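UDP-glucose 4-epimerase (Campylobacter jejuni subsp. jejuni serotype O:2, PDB 7K3P) interconverts UDP-glucose and UDP-galactose, and probably their N-acetylated counterparts, by NAD-dependent epimerisation at C4 of the sugar. Local coordinates at residues A[237-247]-A[272-283]. The protein carries 2 engineered substitutions. Numbering follows the deposited sequence.
With ACT (acetate ion), chain G.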
# COMPACT_ATOMS: atom_id res chain seq x y z
N LYS A 237 11.49 -21.57 -29.85
CA LYS A 237 11.81 -22.95 -30.25
C LYS A 237 10.76 -23.55 -31.19
O LYS A 237 11.08 -23.91 -32.33
CB LYS A 237 12.04 -23.84 -29.01
CG LYS A 237 10.91 -23.81 -27.93
CD LYS A 237 11.38 -24.25 -26.50
CE LYS A 237 12.14 -23.12 -25.75
NZ LYS A 237 12.36 -23.32 -24.25
N ASP A 238 9.51 -23.62 -30.74
CA ASP A 238 8.46 -24.24 -31.55
C ASP A 238 7.41 -23.25 -32.09
O ASP A 238 6.36 -23.67 -32.57
CB ASP A 238 7.78 -25.38 -30.78
CG ASP A 238 7.05 -24.90 -29.53
OD1 ASP A 238 6.67 -23.71 -29.47
OD2 ASP A 238 6.83 -25.71 -28.62
N GLY A 239 7.70 -21.96 -32.01
CA GLY A 239 6.78 -20.95 -32.51
C GLY A 239 5.64 -20.55 -31.57
O GLY A 239 4.89 -19.63 -31.87
N THR A 240 5.50 -21.24 -30.43
CA THR A 240 4.44 -20.90 -29.48
C THR A 240 5.00 -20.15 -28.27
O THR A 240 6.22 -20.09 -28.08
CB THR A 240 3.63 -22.14 -29.01
OG1 THR A 240 4.48 -23.04 -28.29
CG2 THR A 240 3.02 -22.86 -30.21
N CYS A 241 4.11 -19.56 -27.46
CA CYS A 241 4.53 -18.76 -26.31
C CYS A 241 5.26 -19.58 -25.25
O CYS A 241 4.94 -20.74 -25.01
CB CYS A 241 3.31 -18.04 -25.68
SG CYS A 241 2.77 -16.60 -26.66
N ILE A 242 6.25 -18.95 -24.61
CA ILE A 242 6.99 -19.57 -23.52
C ILE A 242 6.63 -18.88 -22.20
O ILE A 242 6.74 -17.65 -22.07
CB ILE A 242 8.51 -19.49 -23.78
CG1 ILE A 242 8.88 -20.36 -25.00
CG2 ILE A 242 9.29 -19.95 -22.54
CD1 ILE A 242 10.33 -20.28 -25.42
N ARG A 243 6.19 -19.67 -21.23
CA ARG A 243 5.83 -19.11 -19.92
C ARG A 243 6.45 -19.91 -18.78
O ARG A 243 6.98 -21.00 -18.99
CB ARG A 243 4.30 -19.06 -19.76
CG ARG A 243 3.62 -18.08 -20.71
CD ARG A 243 4.11 -16.66 -20.45
NE ARG A 243 3.36 -15.67 -21.23
CZ ARG A 243 3.68 -15.27 -22.46
NH1 ARG A 243 4.74 -15.78 -23.08
NH2 ARG A 243 2.94 -14.35 -23.07
N ASP A 244 6.33 -19.36 -17.58
CA ASP A 244 7.03 -19.83 -16.41
C ASP A 244 6.04 -20.53 -15.46
O ASP A 244 5.04 -19.92 -15.03
CB ASP A 244 7.69 -18.62 -15.75
CG ASP A 244 8.68 -18.98 -14.67
OD1 ASP A 244 8.30 -19.70 -13.73
OD2 ASP A 244 9.85 -18.53 -14.77
N PHE A 245 6.27 -21.81 -15.19
CA PHE A 245 5.44 -22.59 -14.26
C PHE A 245 6.33 -23.29 -13.24
O PHE A 245 7.51 -23.51 -13.50
CB PHE A 245 4.62 -23.63 -15.03
CG PHE A 245 3.87 -23.06 -16.18
CD1 PHE A 245 2.64 -22.43 -15.99
CD2 PHE A 245 4.41 -23.11 -17.46
CE1 PHE A 245 1.96 -21.88 -17.06
CE2 PHE A 245 3.73 -22.57 -18.54
CZ PHE A 245 2.50 -21.95 -18.33
N ILE A 246 5.77 -23.64 -12.08
CA ILE A 246 6.59 -24.29 -11.06
C ILE A 246 5.82 -25.37 -10.29
O ILE A 246 4.61 -25.25 -10.06
CB ILE A 246 7.22 -23.26 -10.10
CG1 ILE A 246 8.32 -23.92 -9.27
CG2 ILE A 246 6.14 -22.61 -9.21
CD1 ILE A 246 9.26 -22.91 -8.63
N HIS A 247 6.53 -26.43 -9.92
CA HIS A 247 5.93 -27.53 -9.16
C HIS A 247 5.68 -27.08 -7.72
O HIS A 247 6.50 -26.39 -7.13
CB HIS A 247 6.85 -28.75 -9.19
CG HIS A 247 6.21 -30.00 -8.66
ND1 HIS A 247 6.11 -30.27 -7.31
CD2 HIS A 247 5.63 -31.04 -9.30
CE1 HIS A 247 5.50 -31.43 -7.14
NE2 HIS A 247 5.19 -31.91 -8.33
N VAL A 272 11.57 -16.99 -7.69
CA VAL A 272 11.70 -18.44 -7.64
C VAL A 272 11.23 -19.01 -8.96
O VAL A 272 10.07 -18.83 -9.34
CB VAL A 272 10.87 -19.07 -6.51
CG1 VAL A 272 11.20 -20.55 -6.39
CG2 VAL A 272 11.14 -18.34 -5.18
N GLY A 273 12.13 -19.71 -9.67
CA GLY A 273 11.78 -20.30 -10.95
C GLY A 273 12.88 -21.21 -11.47
O GLY A 273 14.00 -21.22 -10.92
N TYR A 274 12.58 -21.96 -12.53
CA TYR A 274 13.54 -22.91 -13.09
C TYR A 274 14.61 -22.25 -13.98
O TYR A 274 15.57 -22.91 -14.39
CB TYR A 274 12.82 -24.03 -13.85
CG TYR A 274 11.88 -24.86 -13.00
CD1 TYR A 274 12.26 -25.32 -11.74
CD2 TYR A 274 10.61 -25.20 -13.47
CE1 TYR A 274 11.40 -26.09 -10.96
CE2 TYR A 274 9.75 -25.98 -12.71
CZ TYR A 274 10.15 -26.41 -11.45
OH TYR A 274 9.29 -27.18 -10.69
N GLY A 275 14.45 -20.95 -14.25
CA GLY A 275 15.40 -20.21 -15.09
C GLY A 275 15.16 -20.41 -16.58
O GLY A 275 15.92 -19.93 -17.43
N HIS A 276 14.10 -21.16 -16.89
CA HIS A 276 13.63 -21.34 -18.27
C HIS A 276 12.13 -21.55 -18.20
O HIS A 276 11.59 -21.87 -17.13
CB HIS A 276 14.26 -22.58 -18.90
CG HIS A 276 13.84 -23.85 -18.25
ND1 HIS A 276 12.67 -24.52 -18.57
CD2 HIS A 276 14.40 -24.56 -17.23
CE1 HIS A 276 12.55 -25.59 -17.81
NE2 HIS A 276 13.58 -25.64 -16.99
N GLY A 277 11.46 -21.43 -19.34
CA GLY A 277 10.03 -21.64 -19.40
C GLY A 277 9.64 -22.92 -20.09
O GLY A 277 10.48 -23.78 -20.36
N PHE A 278 8.34 -23.06 -20.35
CA PHE A 278 7.80 -24.16 -21.14
C PHE A 278 6.89 -23.53 -22.20
O PHE A 278 6.26 -22.51 -21.93
CB PHE A 278 7.00 -25.12 -20.26
CG PHE A 278 7.81 -25.70 -19.11
CD1 PHE A 278 8.60 -26.83 -19.31
CD2 PHE A 278 7.79 -25.11 -17.85
CE1 PHE A 278 9.35 -27.38 -18.25
CE2 PHE A 278 8.54 -25.64 -16.78
CZ PHE A 278 9.31 -26.78 -16.98
N SER A 279 6.82 -24.13 -23.39
CA SER A 279 6.00 -23.59 -24.46
C SER A 279 4.57 -24.13 -24.37
O SER A 279 4.32 -25.12 -23.67
CB SER A 279 6.61 -23.90 -25.83
OG SER A 279 6.40 -25.25 -26.18
N VAL A 280 3.65 -23.47 -25.06
CA VAL A 280 2.25 -23.90 -25.11
C VAL A 280 2.16 -25.30 -25.69
O VAL A 280 1.41 -26.15 -25.21
CB VAL A 280 1.40 -22.94 -25.99
CG1 VAL A 280 -0.03 -23.46 -26.11
CG2 VAL A 280 1.43 -21.52 -25.42
N LYS A 281 2.94 -25.52 -26.74
CA LYS A 281 2.97 -26.79 -27.45
C LYS A 281 3.50 -27.90 -26.53
O LYS A 281 2.95 -29.00 -26.48
CB LYS A 281 3.85 -26.64 -28.68
CG LYS A 281 3.42 -27.46 -29.88
CD LYS A 281 4.41 -27.25 -31.05
CE LYS A 281 4.25 -28.33 -32.13
NZ LYS A 281 4.94 -27.99 -33.42
N GLU A 282 4.57 -27.60 -25.80
CA GLU A 282 5.13 -28.57 -24.85
C GLU A 282 4.11 -28.97 -23.78
O GLU A 282 3.91 -30.16 -23.52
CB GLU A 282 6.40 -28.00 -24.21
CG GLU A 282 7.61 -27.97 -25.17
CD GLU A 282 8.77 -27.13 -24.64
OE1 GLU A 282 8.55 -26.35 -23.69
OE2 GLU A 282 9.90 -27.25 -25.18
N VAL A 283 3.45 -27.97 -23.19
CA VAL A 283 2.48 -28.22 -22.14
C VAL A 283 1.30 -29.05 -22.65
O VAL A 283 0.81 -29.95 -21.96
CB VAL A 283 1.97 -26.89 -21.52
CG1 VAL A 283 0.79 -27.14 -20.61
CG2 VAL A 283 3.12 -26.20 -20.76
C ACT G . 0.65 -13.43 -20.83
O ACT G . 0.45 -13.10 -22.03
OXT ACT G . 0.83 -14.64 -20.58
CH3 ACT G . 0.65 -12.41 -19.73
O HOH W 1 12.84 -20.94 -21.80
O HOH W 2 8.65 -17.87 -11.43
O HOH W 3 9.68 -21.92 -13.07
O HOH W 4 12.49 -19.03 -14.21
O HOH W 5 9.27 -22.31 -15.71
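Two bonds meet at Ser279 OG, which donates to Asp238 OD2 on the syn side of the carboxylate at 2.5 Å and accepts from Glu282 N in the first turn of helix 280-291. In return Glu282 OE1 takes Ser279 N, completing a capping box. The other carboxylate oxygen, Asp238 OD1, turns back on its own loop: Thr240 N reaches it nearly along the C-O axis in an Asx turn, and Thr240 OG1 donates to it at 2.6 Å. With its proton so directed, Thr240 OG1 accepts from Lys281 N (3.3 Å, N-H...O 164°). Thr240 OG1 can face both groups because it sits between its backbone N and carbonyl carbon (chi1 64°). The aliphatic part of Lys281 runs past Asp238 in the opposite direction, CB against OD2.

Next along the chain, Arg243 and Phe278 form an antiparallel hydrogen-bonded pair, with Phe278 N to Arg243 O at 2.8 Å. Ile242 CG2 lies 3.6 Å from Gly277 CA, at a spot where a beta carbon would collide with Ile242 CG2 and Arg243 O. Phe278 CD2 meets the edge of the Phe245 ring in its plane, CD2 to CD2 3.9 Å; helix 212-220 also packs on Phe245. Beyond them, a water accepts from Tyr274 N and lies within hydrogen-bonding distance of Asp244 OD1 and Phe245 O, while Asp244 OD2 also binds Ser312 N. Tyr274 OH accepts from His247 N (3.0 Å, 162°) and is hydrogen-bonded to Asp250 of helix 248-261.

A short antiparallel pairing running straight into an N-capped helix thus joins 237-247 to 272-283 beside the NAD-binding Rossmann fold of this epimerase of the short-chain dehydrogenase/reductase superfamily.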